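Local coordinates for scarecrow-like protein 3 (Arabidopsis thaliana, PDB 6KPB) that probably acts as a transcription factor of the GRAS family in plant development and binds zinc-finger proteins of the IDD family, including JACKDAW, at residues E50-Y55 with D89-Q94; I108-S111 with L115-A118; V167-L172 with A178-L183; R235-N240 with E411-H416; R446-C451 with Y456-E461. All blocks are in the same frame, centred on the assembly; numbering follows the deposited sequence.

Contact 1: E50-Y55 with D89-Q94; sequences EERGLY and DGDTMQ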
# COMPACT_ATOMS: atom_id res chain seq x y z
N GLU A 50 28.23 3.60 -17.21
CA GLU A 50 27.74 3.89 -18.55
C GLU A 50 27.43 2.61 -19.30
O GLU A 50 26.46 2.55 -20.08
CB GLU A 50 28.77 4.73 -19.31
N GLU A 51 28.23 1.56 -19.10
CA GLU A 51 27.90 0.25 -19.63
C GLU A 51 26.63 -0.30 -18.99
O GLU A 51 25.87 -1.03 -19.63
CB GLU A 51 29.06 -0.72 -19.42
N ARG A 52 26.39 0.04 -17.72
CA ARG A 52 25.16 -0.38 -17.06
C ARG A 52 23.94 0.29 -17.67
O ARG A 52 22.91 -0.35 -17.87
CB ARG A 52 25.25 -0.08 -15.56
CG ARG A 52 23.93 -0.20 -14.82
CD ARG A 52 23.75 0.97 -13.87
NE ARG A 52 24.71 0.96 -12.77
CZ ARG A 52 25.11 2.04 -12.12
NH1 ARG A 52 24.64 3.23 -12.46
NH2 ARG A 52 25.98 1.94 -11.13
N GLY A 53 24.06 1.58 -17.99
CA GLY A 53 22.91 2.31 -18.51
C GLY A 53 22.47 1.82 -19.88
O GLY A 53 21.29 1.55 -20.11
N LEU A 54 23.43 1.69 -20.81
CA LEU A 54 23.09 1.26 -22.16
C LEU A 54 22.59 -0.18 -22.18
O LEU A 54 21.69 -0.52 -22.96
CB LEU A 54 24.30 1.43 -23.08
CG LEU A 54 24.01 2.20 -24.36
CD1 LEU A 54 23.40 3.54 -24.00
CD2 LEU A 54 25.26 2.39 -25.19
N TYR A 55 23.16 -1.04 -21.34
CA TYR A 55 22.68 -2.41 -21.23
C TYR A 55 21.24 -2.45 -20.72
O TYR A 55 20.47 -3.33 -21.12
CB TYR A 55 23.60 -3.22 -20.33
CG TYR A 55 23.33 -4.71 -20.32
CD1 TYR A 55 23.08 -5.39 -21.51
CD2 TYR A 55 23.33 -5.43 -19.14
CE1 TYR A 55 22.83 -6.75 -21.51
CE2 TYR A 55 23.09 -6.79 -19.13
CZ TYR A 55 22.84 -7.44 -20.31
OH TYR A 55 22.59 -8.80 -20.31
N ASP A 89 16.71 4.07 -6.44
CA ASP A 89 17.66 4.96 -5.78
C ASP A 89 18.93 5.19 -6.60
O ASP A 89 19.73 6.06 -6.23
CB ASP A 89 18.04 4.41 -4.40
CG ASP A 89 16.83 4.12 -3.53
OD1 ASP A 89 16.24 5.08 -2.99
OD2 ASP A 89 16.48 2.93 -3.39
N GLY A 90 19.13 4.45 -7.68
CA GLY A 90 20.33 4.57 -8.49
C GLY A 90 20.38 5.84 -9.31
O GLY A 90 19.72 6.83 -8.98
N ASP A 91 21.17 5.82 -10.38
CA ASP A 91 21.28 6.98 -11.25
C ASP A 91 20.02 7.07 -12.11
O ASP A 91 19.07 6.31 -11.95
CB ASP A 91 22.56 6.90 -12.08
CG ASP A 91 22.47 5.91 -13.22
OD1 ASP A 91 21.99 6.30 -14.31
OD2 ASP A 91 22.88 4.75 -13.05
N THR A 92 20.01 8.02 -13.05
CA THR A 92 18.81 8.29 -13.84
C THR A 92 18.36 7.05 -14.60
O THR A 92 17.17 6.70 -14.60
CB THR A 92 19.07 9.44 -14.81
OG1 THR A 92 19.61 10.55 -14.09
CG2 THR A 92 17.79 9.86 -15.51
N MET A 93 19.30 6.36 -15.26
CA MET A 93 18.93 5.19 -16.05
C MET A 93 18.47 4.03 -15.17
O MET A 93 17.58 3.27 -15.57
CB MET A 93 20.10 4.76 -16.93
CG MET A 93 19.65 3.99 -18.16
SD MET A 93 18.54 4.99 -19.17
CE MET A 93 17.43 3.73 -19.80
N GLN A 94 19.05 3.89 -13.98
CA GLN A 94 18.59 2.85 -13.06
C GLN A 94 17.17 3.12 -12.60
O GLN A 94 16.36 2.19 -12.48
CB GLN A 94 19.53 2.75 -11.86
CG GLN A 94 20.96 2.44 -12.21
CD GLN A 94 21.82 2.19 -10.99
OE1 GLN A 94 22.49 3.10 -10.49
NE2 GLN A 94 21.82 0.96 -10.50
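R52, near the start of helix 49-69, reaches across to Q94 and D91 at the beginning of helix 92-109. Its chain leaves with CG anti to the backbone N (chi1 168°) and bends twice further out, which lays the guanidinium flat along the Q94 amide. The two planes are nearly parallel, 20° apart, and offset: Q94 OE1 sits over one face near the rim, while the arm beneath is packed as well, with R52 CD 3.6 Å from Q94 CG. No N-H of R52 is aimed at that oxygen, so this is a stack and not a hydrogen bond. Q94 NE2 is bonded to L85 O, which helps to fix the amide's rotation. D91 lies at the guanidinium edge, its carboxylate almost coplanar with it, and makes a salt bridge through OD2 whose modelled spacing is too short to trust in detail.

At the next residue, G53, the two backbones come close, the CA atoms of G53 and M93 being 5.5 Å apart. M93 CG rests 3.5 Å from G53 O, and the same methionine packs on an apolar side chain of the bound peptide, as L54 does.

D91 and Q94 also serve their own helix. D91 OD1, the oxygen turned from R52, accepts from M93 N at 2.9 Å, met from above the carboxylate plane, and Q94 OE1 takes D91 N at 3.0 Å, with a fairly straight N-H (162°). D91 and Q94 form a capping box, with D91 as the N-cap of helix 92-109.

Contact 2: I108-S111 with L115-A118; sequences ILKS and LYKA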
# COMPACT_ATOMS: atom_id res chain seq x y z
N ILE A 108 2.81 -8.37 -18.83
CA ILE A 108 2.81 -9.81 -19.02
C ILE A 108 2.02 -10.52 -17.92
O ILE A 108 1.55 -11.64 -18.12
CB ILE A 108 4.24 -10.38 -19.09
CG1 ILE A 108 4.90 -10.34 -17.72
CG2 ILE A 108 5.06 -9.59 -20.07
CD1 ILE A 108 6.39 -10.47 -17.78
N LEU A 109 1.89 -9.89 -16.75
CA LEU A 109 1.02 -10.44 -15.72
C LEU A 109 -0.44 -10.42 -16.17
O LEU A 109 -1.21 -11.32 -15.81
CB LEU A 109 1.19 -9.67 -14.42
CG LEU A 109 0.63 -10.33 -13.16
CD1 LEU A 109 1.30 -11.67 -12.92
CD2 LEU A 109 0.81 -9.42 -11.95
N LYS A 110 -0.83 -9.42 -16.96
CA LYS A 110 -2.19 -9.35 -17.47
C LYS A 110 -2.47 -10.42 -18.52
O LYS A 110 -3.64 -10.66 -18.84
CB LYS A 110 -2.48 -7.97 -18.06
CG LYS A 110 -2.55 -6.85 -17.03
CD LYS A 110 -3.08 -5.58 -17.66
CE LYS A 110 -3.37 -4.52 -16.61
NZ LYS A 110 -4.15 -3.38 -17.18
N SER A 111 -1.43 -11.06 -19.06
CA SER A 111 -1.64 -12.13 -20.03
C SER A 111 -2.24 -13.38 -19.39
O SER A 111 -2.71 -14.26 -20.12
CB SER A 111 -0.32 -12.47 -20.73
OG SER A 111 0.64 -12.95 -19.81
N LEU A 115 -4.39 -15.42 -12.83
CA LEU A 115 -3.30 -15.10 -11.92
C LEU A 115 -3.31 -13.63 -11.54
O LEU A 115 -3.07 -13.28 -10.37
CB LEU A 115 -1.96 -15.49 -12.55
CG LEU A 115 -0.69 -14.96 -11.87
CD1 LEU A 115 -0.63 -15.41 -10.41
CD2 LEU A 115 0.55 -15.41 -12.62
N TYR A 116 -3.59 -12.75 -12.50
CA TYR A 116 -3.59 -11.31 -12.22
C TYR A 116 -4.68 -10.95 -11.22
O TYR A 116 -4.43 -10.22 -10.25
CB TYR A 116 -3.75 -10.53 -13.52
CG TYR A 116 -3.86 -9.03 -13.33
CD1 TYR A 116 -2.72 -8.25 -13.18
CD2 TYR A 116 -5.10 -8.40 -13.28
CE1 TYR A 116 -2.82 -6.88 -13.00
CE2 TYR A 116 -5.20 -7.04 -13.10
CZ TYR A 116 -4.06 -6.28 -12.96
OH TYR A 116 -4.16 -4.92 -12.79
N LYS A 117 -5.87 -11.44 -11.42
CA LYS A 117 -6.97 -11.14 -10.50
C LYS A 117 -6.71 -11.74 -9.13
O LYS A 117 -6.92 -11.07 -8.10
CB LYS A 117 -8.29 -11.67 -11.06
CG LYS A 117 -8.76 -11.01 -12.34
CD LYS A 117 -10.01 -11.70 -12.85
CE LYS A 117 -10.24 -11.42 -14.33
NZ LYS A 117 -11.43 -12.16 -14.84
N ALA A 118 -6.29 -13.00 -9.10
CA ALA A 118 -6.03 -13.65 -7.82
C ALA A 118 -5.00 -12.89 -6.99
O ALA A 118 -5.08 -12.88 -5.76
CB ALA A 118 -5.58 -15.09 -8.05
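Y116, L109 and K110 carry this contact, and the tyrosine ring is gripped from two directions. K110 runs alongside it, both side chains pointing the same way: K110 CG stands over one face, 4.2 Å from the centroid of the Y116 ring and 18° off its normal, a CH-pi contact. The lysine stays extended from there, so that further out K110 CE comes within 3.9 Å of Y116 OH. The methylene chain thus follows the CD1-CE1 side of the ring out to the hydroxyl.

L109 comes at the ring differently, across its rim. L109 CD2 touches Y116 CD1 at 3.9 Å, and CG of the leucine lies level with the ring plane. At the base of the tyrosine, Y116 CB sits 3.5 Å from L109 O. With CG anti to the backbone N (chi1 -165°), L109 spreads its two methyls between two neighbours: CD2 goes to the tyrosine, while CD1 meets L115 CD2 at 3.8 Å, the two leucines crossing at about a right angle.

No hydrogen bond links the two segments; the fit is by van der Waals contact, mostly between carbons. L109 and L115 also pack on L119 and A105 of the second subunit, respectively, and K117 makes a salt bridge with E80 of that subunit. The arrangement is a short turn linking two consecutive helices, which folds helix 113-118 against the end of helix 92-109, within the predicted first leucine repeat and at the subunit interface of the homodimer.

Contact 3: V167-L172 with A178-L183; sequences VHVIDL and AQWLAL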
# COMPACT_ATOMS: atom_id res chain seq x y z
N VAL A 167 -18.39 36.68 -14.59
CA VAL A 167 -17.42 35.72 -15.10
C VAL A 167 -17.61 34.40 -14.38
O VAL A 167 -17.64 34.35 -13.15
CB VAL A 167 -15.98 36.23 -14.94
CG1 VAL A 167 -14.98 35.10 -15.18
CG2 VAL A 167 -15.71 37.38 -15.89
N HIS A 168 -17.73 33.32 -15.16
CA HIS A 168 -17.84 31.96 -14.64
C HIS A 168 -16.69 31.14 -15.21
O HIS A 168 -16.59 30.99 -16.44
CB HIS A 168 -19.19 31.34 -15.00
CG HIS A 168 -19.38 29.95 -14.48
ND1 HIS A 168 -20.41 29.13 -14.89
CD2 HIS A 168 -18.67 29.23 -13.57
CE1 HIS A 168 -20.33 27.97 -14.27
NE2 HIS A 168 -19.28 28.00 -13.46
N VAL A 169 -15.83 30.62 -14.34
CA VAL A 169 -14.69 29.80 -14.74
C VAL A 169 -14.97 28.37 -14.32
O VAL A 169 -15.39 28.11 -13.19
CB VAL A 169 -13.38 30.31 -14.10
CG1 VAL A 169 -12.23 29.40 -14.47
CG2 VAL A 169 -13.10 31.74 -14.55
N ILE A 170 -14.74 27.43 -15.24
CA ILE A 170 -14.94 26.01 -14.99
C ILE A 170 -13.58 25.34 -14.96
O ILE A 170 -12.84 25.36 -15.95
CB ILE A 170 -15.85 25.37 -16.05
CG1 ILE A 170 -17.22 26.06 -16.07
CG2 ILE A 170 -16.00 23.88 -15.79
CD1 ILE A 170 -18.16 25.50 -17.10
N ASP A 171 -13.24 24.74 -13.82
CA ASP A 171 -11.98 24.04 -13.63
C ASP A 171 -12.26 22.54 -13.67
O ASP A 171 -12.89 21.99 -12.76
CB ASP A 171 -11.33 24.45 -12.31
CG ASP A 171 -9.92 23.90 -12.13
OD1 ASP A 171 -9.49 23.07 -12.95
OD2 ASP A 171 -9.24 24.32 -11.17
N LEU A 172 -11.78 21.88 -14.73
CA LEU A 172 -12.06 20.45 -14.90
C LEU A 172 -11.21 19.57 -13.99
O LEU A 172 -11.56 18.40 -13.79
CB LEU A 172 -11.84 20.06 -16.36
CG LEU A 172 -12.68 20.82 -17.39
CD1 LEU A 172 -12.48 20.25 -18.78
CD2 LEU A 172 -14.15 20.79 -17.01
N ALA A 178 -3.68 27.40 -6.29
CA ALA A 178 -2.78 28.47 -6.70
C ALA A 178 -3.14 29.03 -8.07
O ALA A 178 -2.79 30.18 -8.37
CB ALA A 178 -1.34 27.97 -6.71
N GLN A 179 -3.82 28.25 -8.91
CA GLN A 179 -4.19 28.72 -10.24
C GLN A 179 -5.17 29.88 -10.16
O GLN A 179 -5.03 30.86 -10.90
CB GLN A 179 -4.79 27.57 -11.05
CG GLN A 179 -5.32 27.97 -12.41
CD GLN A 179 -5.85 26.78 -13.20
OE1 GLN A 179 -6.22 25.76 -12.62
NE2 GLN A 179 -5.86 26.91 -14.52
N TRP A 180 -6.16 29.80 -9.28
CA TRP A 180 -7.19 30.83 -9.20
C TRP A 180 -6.92 31.87 -8.12
O TRP A 180 -7.54 32.94 -8.15
CB TRP A 180 -8.56 30.19 -8.95
CG TRP A 180 -8.85 29.02 -9.86
CD1 TRP A 180 -9.20 27.76 -9.48
CD2 TRP A 180 -8.79 29.01 -11.30
NE1 TRP A 180 -9.37 26.96 -10.59
CE2 TRP A 180 -9.13 27.70 -11.71
CE3 TRP A 180 -8.49 29.97 -12.27
CZ2 TRP A 180 -9.17 27.34 -13.06
CZ3 TRP A 180 -8.53 29.60 -13.60
CH2 TRP A 180 -8.87 28.30 -13.98
N LEU A 181 -6.02 31.59 -7.17
CA LEU A 181 -5.66 32.62 -6.20
C LEU A 181 -5.01 33.81 -6.88
O LEU A 181 -5.28 34.97 -6.52
CB LEU A 181 -4.72 32.03 -5.14
CG LEU A 181 -5.34 31.09 -4.10
CD1 LEU A 181 -4.26 30.40 -3.29
CD2 LEU A 181 -6.29 31.84 -3.19
N ALA A 182 -4.15 33.56 -7.87
CA ALA A 182 -3.55 34.66 -8.62
C ALA A 182 -4.58 35.38 -9.48
O ALA A 182 -4.57 36.62 -9.55
CB ALA A 182 -2.41 34.13 -9.49
N LEU A 183 -5.48 34.63 -10.12
CA LEU A 183 -6.50 35.27 -10.96
C LEU A 183 -7.44 36.12 -10.13
O LEU A 183 -7.97 37.13 -10.62
CB LEU A 183 -7.28 34.21 -11.73
CG LEU A 183 -8.24 34.74 -12.80
CD1 LEU A 183 -7.46 35.52 -13.84
CD2 LEU A 183 -9.03 33.62 -13.45
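Q179 and W180 of helix 178-189 face D171 and V169 of strand 166-171, the first strand-to-helix step of a beta-alpha-beta unit in the Rossmann-like core; the strand carries the predicted VHIID motif. The helix runs back over the strand at 163° to it. Q179 brings OE1 only to 3.6 Å from D171 OD2, while its NE2 donates to S255 OG. Its aliphatic part does more: Q179 CG lies on one face of the W180 indole.

On the opposite face sits V169 CG1, 3.9 Å from the centroid of the six-membered ring of W180, a CH-pi contact made with the far end of the indole near CH2. The ring is therefore sandwiched between a residue of its own helix and one of the strand. A leucine in place of W180 would probably leave D171 OD2 without this donor and open a gap beside V169. I199 and S255 of the adjoining strands also touch the ring.

D171 binds at the indole edge, its carboxylate nearly perpendicular to the ring. OD1 takes the backbone N of D173, while W180 NE1 donates to D171 OD2 at 2.7 Å, reaching that oxygen from above the carboxylate plane.

Contact 4: R235-N240 with E411-H416; sequences RLDCLN and ERRERH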
# COMPACT_ATOMS: atom_id res chain seq x y z
N ARG A 235 -16.05 11.99 -11.40
CA ARG A 235 -15.04 11.68 -12.39
C ARG A 235 -15.41 12.35 -13.71
O ARG A 235 -16.57 12.64 -13.98
CB ARG A 235 -14.91 10.17 -12.57
N LEU A 236 -14.39 12.61 -14.53
CA LEU A 236 -14.61 13.45 -15.71
C LEU A 236 -15.48 12.76 -16.75
O LEU A 236 -16.20 13.44 -17.49
CB LEU A 236 -13.27 13.85 -16.32
CG LEU A 236 -13.26 15.22 -17.01
CD1 LEU A 236 -13.63 16.31 -16.01
CD2 LEU A 236 -11.91 15.50 -17.63
N ASP A 237 -15.44 11.43 -16.82
CA ASP A 237 -16.23 10.72 -17.82
C ASP A 237 -17.72 10.77 -17.49
O ASP A 237 -18.54 10.91 -18.35
CB ASP A 237 -15.78 9.29 -17.93
CG ASP A 237 -15.16 8.82 -16.68
OD1 ASP A 237 -15.50 9.41 -15.65
OD2 ASP A 237 -14.34 7.89 -16.71
N CYS A 238 -18.08 10.62 -16.21
CA CYS A 238 -19.47 10.66 -15.79
C CYS A 238 -20.01 12.08 -15.66
O CYS A 238 -21.16 12.27 -15.37
CB CYS A 238 -19.63 9.98 -14.48
SG CYS A 238 -18.47 8.66 -14.38
N LEU A 239 -19.16 13.10 -15.85
CA LEU A 239 -19.59 14.48 -15.75
C LEU A 239 -20.59 14.82 -16.86
O LEU A 239 -20.35 14.51 -18.03
CB LEU A 239 -18.37 15.41 -15.82
CG LEU A 239 -18.49 16.91 -15.52
CD1 LEU A 239 -18.97 17.71 -16.72
CD2 LEU A 239 -19.41 17.15 -14.32
N ASN A 240 -21.69 15.45 -16.49
CA ASN A 240 -22.69 15.95 -17.43
C ASN A 240 -22.71 17.48 -17.40
O ASN A 240 -22.36 18.10 -16.39
CB ASN A 240 -24.07 15.38 -17.11
CG ASN A 240 -24.34 14.05 -17.81
OD1 ASN A 240 -24.10 13.92 -19.01
ND2 ASN A 240 -24.84 13.07 -17.07
N GLU A 411 -8.74 1.14 -20.16
CA GLU A 411 -7.90 1.19 -18.98
C GLU A 411 -6.67 2.08 -19.17
O GLU A 411 -6.08 2.51 -18.18
CB GLU A 411 -7.46 -0.22 -18.58
N ARG A 412 -6.28 2.35 -20.41
CA ARG A 412 -5.12 3.19 -20.69
C ARG A 412 -5.60 4.62 -20.87
O ARG A 412 -6.08 5.00 -21.94
CB ARG A 412 -4.37 2.69 -21.92
CG ARG A 412 -2.97 3.26 -22.07
CD ARG A 412 -2.20 2.54 -23.16
NE ARG A 412 -2.38 3.16 -24.47
CZ ARG A 412 -2.45 2.48 -25.61
NH1 ARG A 412 -2.38 1.16 -25.60
NH2 ARG A 412 -2.61 3.12 -26.76
N ARG A 413 -5.49 5.42 -19.81
CA ARG A 413 -5.97 6.80 -19.83
C ARG A 413 -4.88 7.79 -20.23
O ARG A 413 -5.21 8.87 -20.73
CB ARG A 413 -6.53 7.19 -18.46
CG ARG A 413 -7.29 6.07 -17.77
CD ARG A 413 -8.32 6.62 -16.79
NE ARG A 413 -9.34 7.41 -17.48
CZ ARG A 413 -10.37 6.89 -18.13
NH1 ARG A 413 -10.52 5.58 -18.20
NH2 ARG A 413 -11.26 7.69 -18.72
N GLU A 414 -3.61 7.46 -20.02
CA GLU A 414 -2.50 8.37 -20.31
C GLU A 414 -2.12 8.29 -21.79
O GLU A 414 -1.00 7.94 -22.17
CB GLU A 414 -1.31 8.04 -19.42
CG GLU A 414 -1.55 8.32 -17.94
CD GLU A 414 -1.89 9.77 -17.67
OE1 GLU A 414 -3.09 10.07 -17.47
OE2 GLU A 414 -0.97 10.62 -17.67
N ARG A 415 -3.08 8.65 -22.65
CA ARG A 415 -2.89 8.60 -24.10
C ARG A 415 -2.44 9.98 -24.57
O ARG A 415 -3.20 10.75 -25.17
CB ARG A 415 -4.17 8.14 -24.79
CG ARG A 415 -4.56 6.71 -24.45
CD ARG A 415 -5.88 6.33 -25.08
NE ARG A 415 -6.13 4.89 -24.98
CZ ARG A 415 -5.81 4.01 -25.91
NH1 ARG A 415 -5.22 4.41 -27.03
NH2 ARG A 415 -6.06 2.72 -25.73
N HIS A 416 -1.17 10.28 -24.31
CA HIS A 416 -0.61 11.57 -24.67
C HIS A 416 -0.39 11.66 -26.17
O HIS A 416 0.06 10.70 -26.81
CB HIS A 416 0.70 11.80 -23.93
CG HIS A 416 0.61 11.55 -22.45
ND1 HIS A 416 1.67 11.07 -21.71
CD2 HIS A 416 -0.41 11.72 -21.58
CE1 HIS A 416 1.31 10.95 -20.45
NE2 HIS A 416 0.05 11.34 -20.34
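D237 and R413 face each other as a salt bridge in which no N-H points at the carboxylate. D237 OD2 is 3.7 Å from R413 NH2, a long spacing, and the oxygen lies well out of the guanidinium plane; the flat groups are turned 60° apart and the side chains meet at about a right angle. This pair is the whole contact, joining the loop after strand 227-233 to the loop between helices 387-406 and 419-428.

D237 is steadied from its own side: OD1 accepts from C238 N at 2.9 Å, on the anti side of the carboxylate, which leaves OD2 turned to the arginine. R413 gets there through a bend at chi3 and also packs on T262. Replacing D237 with an alanine would probably leave the R413 charge without this partner and C238 N without its side-chain acceptor.

Behind R413 the loop is held more firmly. H416 NE2 donates to E414 OE2 at 2.9 Å, with the oxygen close to the imidazole plane, while E414 OE1 receives H261. The R412 and R415 guanidiniums lie face to face, with N356 OD1 accepting from both, weakly in the case of R415. Across the loops, then, the attraction is electrostatic and non-directional, probably tolerant of small shifts at this surface.

Contact 5: R446-C451 with Y456-E461; sequences RLLQGC and YRIKEE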
# COMPACT_ATOMS: atom_id res chain seq x y z
N ARG A 446 10.50 34.69 -18.28
CA ARG A 446 11.13 35.25 -17.08
C ARG A 446 10.91 34.35 -15.87
O ARG A 446 11.79 34.25 -15.01
CB ARG A 446 10.58 36.65 -16.80
CG ARG A 446 11.14 37.73 -17.71
CD ARG A 446 10.29 38.99 -17.66
NE ARG A 446 10.93 40.10 -18.36
CZ ARG A 446 10.29 41.19 -18.77
NH1 ARG A 446 8.99 41.32 -18.55
NH2 ARG A 446 10.95 42.15 -19.40
N LEU A 447 9.75 33.71 -15.78
CA LEU A 447 9.52 32.73 -14.73
C LEU A 447 10.56 31.62 -14.78
O LEU A 447 11.04 31.15 -13.74
CB LEU A 447 8.12 32.15 -14.85
CG LEU A 447 7.38 31.70 -13.59
CD1 LEU A 447 6.98 32.91 -12.77
CD2 LEU A 447 6.16 30.88 -13.97
N LEU A 448 10.95 31.19 -15.99
CA LEU A 448 11.95 30.14 -16.13
C LEU A 448 13.34 30.61 -15.71
O LEU A 448 14.22 29.77 -15.49
CB LEU A 448 11.99 29.64 -17.57
CG LEU A 448 10.81 28.80 -18.05
CD1 LEU A 448 10.91 28.52 -19.54
CD2 LEU A 448 10.76 27.50 -17.27
N GLN A 449 13.56 31.91 -15.59
CA GLN A 449 14.80 32.44 -15.04
C GLN A 449 14.84 32.35 -13.52
O GLN A 449 15.78 32.87 -12.90
CB GLN A 449 15.00 33.89 -15.48
N GLY A 450 13.85 31.69 -12.91
CA GLY A 450 13.82 31.52 -11.48
C GLY A 450 14.80 30.48 -10.99
O GLY A 450 15.48 29.79 -11.76
N CYS A 451 14.87 30.36 -9.67
CA CYS A 451 15.82 29.45 -9.04
C CYS A 451 15.48 28.00 -9.38
O CYS A 451 14.37 27.54 -9.11
CB CYS A 451 15.82 29.66 -7.52
SG CYS A 451 17.11 28.75 -6.63
N TYR A 456 15.09 24.75 -18.88
CA TYR A 456 13.79 24.79 -19.53
C TYR A 456 13.76 25.88 -20.59
O TYR A 456 14.48 26.88 -20.52
CB TYR A 456 12.69 25.05 -18.50
CG TYR A 456 12.40 23.88 -17.60
CD1 TYR A 456 11.52 22.88 -18.00
CD2 TYR A 456 13.00 23.77 -16.36
CE1 TYR A 456 11.25 21.80 -17.18
CE2 TYR A 456 12.74 22.69 -15.53
CZ TYR A 456 11.86 21.71 -15.95
OH TYR A 456 11.60 20.65 -15.13
N ARG A 457 12.92 25.66 -21.60
CA ARG A 457 12.72 26.62 -22.68
C ARG A 457 11.25 26.62 -23.06
O ARG A 457 10.55 25.62 -22.91
CB ARG A 457 13.59 26.27 -23.90
CG ARG A 457 15.07 26.53 -23.71
CD ARG A 457 15.91 25.60 -24.58
NE ARG A 457 15.24 25.30 -25.85
CZ ARG A 457 15.30 26.09 -26.92
NH1 ARG A 457 15.98 27.23 -26.88
NH2 ARG A 457 14.66 25.73 -28.03
N ILE A 458 10.79 27.76 -23.56
CA ILE A 458 9.43 27.91 -24.07
C ILE A 458 9.52 28.28 -25.54
O ILE A 458 10.11 29.30 -25.90
CB ILE A 458 8.64 28.97 -23.28
CG1 ILE A 458 8.37 28.48 -21.86
CG2 ILE A 458 7.32 29.26 -23.98
CD1 ILE A 458 7.69 29.49 -20.99
N LYS A 459 8.93 27.44 -26.39
CA LYS A 459 8.92 27.66 -27.83
C LYS A 459 7.51 28.01 -28.28
O LYS A 459 6.53 27.41 -27.82
CB LYS A 459 9.42 26.42 -28.57
N GLU A 460 7.41 28.98 -29.18
CA GLU A 460 6.14 29.38 -29.76
C GLU A 460 5.85 28.55 -31.00
O GLU A 460 6.73 28.34 -31.83
CB GLU A 460 6.15 30.87 -30.11
CG GLU A 460 4.80 31.44 -30.51
CD GLU A 460 4.52 31.32 -32.00
OE1 GLU A 460 3.35 31.47 -32.40
OE2 GLU A 460 5.48 31.07 -32.76
N GLU A 461 4.62 28.05 -31.10
CA GLU A 461 4.24 27.22 -32.24
C GLU A 461 2.78 27.53 -32.58
O GLU A 461 1.87 27.03 -31.91
CB GLU A 461 4.44 25.74 -31.93
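Helix 438-448 packs on one face of strand 456-461 in the predicted SAW region, and across residues 446-451 and 456-461 the contact is made by one leucine, L448, received by Y456 and I458. Q449 N and G450 N bond back to R446 O and L447 O, and after a short connection the chain returns as the strand. L448 and Y456 have the nearest CA atoms, 6.6 Å apart.

L448 points at the strand and forks over it. Its CG is anti to the carbonyl carbon (chi1 -71°), which sends one methyl to each of two strand residues. CD2 presses on Y456 CB at 3.4 Å, the two side chains meeting at about a right angle. CD1 touches I458 CG1, also at 3.4 Å, and stays 3.7 Å from I458 CD1. Between them the methyl passes over the backbone of R457, L448 CD1 lying 4.0 Å from R457 C, while the R457 side chain starts off the other way.

Y456 offers mainly its CB to the leucine, for its ring leads off to a T-shaped meeting with W469 and to F143 and P144. I458 is wedged between L448 and other helix residues, M441 and A444, with V148 of helix 145-160 also against it. The strand's backbone pairs with strand 464-469, through R457 with C468 and K459 with V466. The two segments are thus joined without any hydrogen bond between them, by methyl and methylene groups in close van der Waals contact, so burial and shape probably hold the joint.

The five contacts follow one another along the chain, none nested in another. Contacts 1 and 2 lie toward the two ends of helix 92-109, their centres 29 Å apart: the first near the bound peptide, the second at the second subunit. Contacts 3 and 5 both reach the mixed sheet, with centres 23 Å apart, through strands 166-171 and 456-461. Contact 4 lies between contacts 2 and 3: L236 CD1 touches L172 O of contact 3 at 3.7 Å, and its nearest atoms come within about 5 Å of contact 2. Contacts 1 and 2 each lie across the chain's centre from contact 3, 42 Å away between centres, so these peptide and dimer contacts are made far from the VHIID strand.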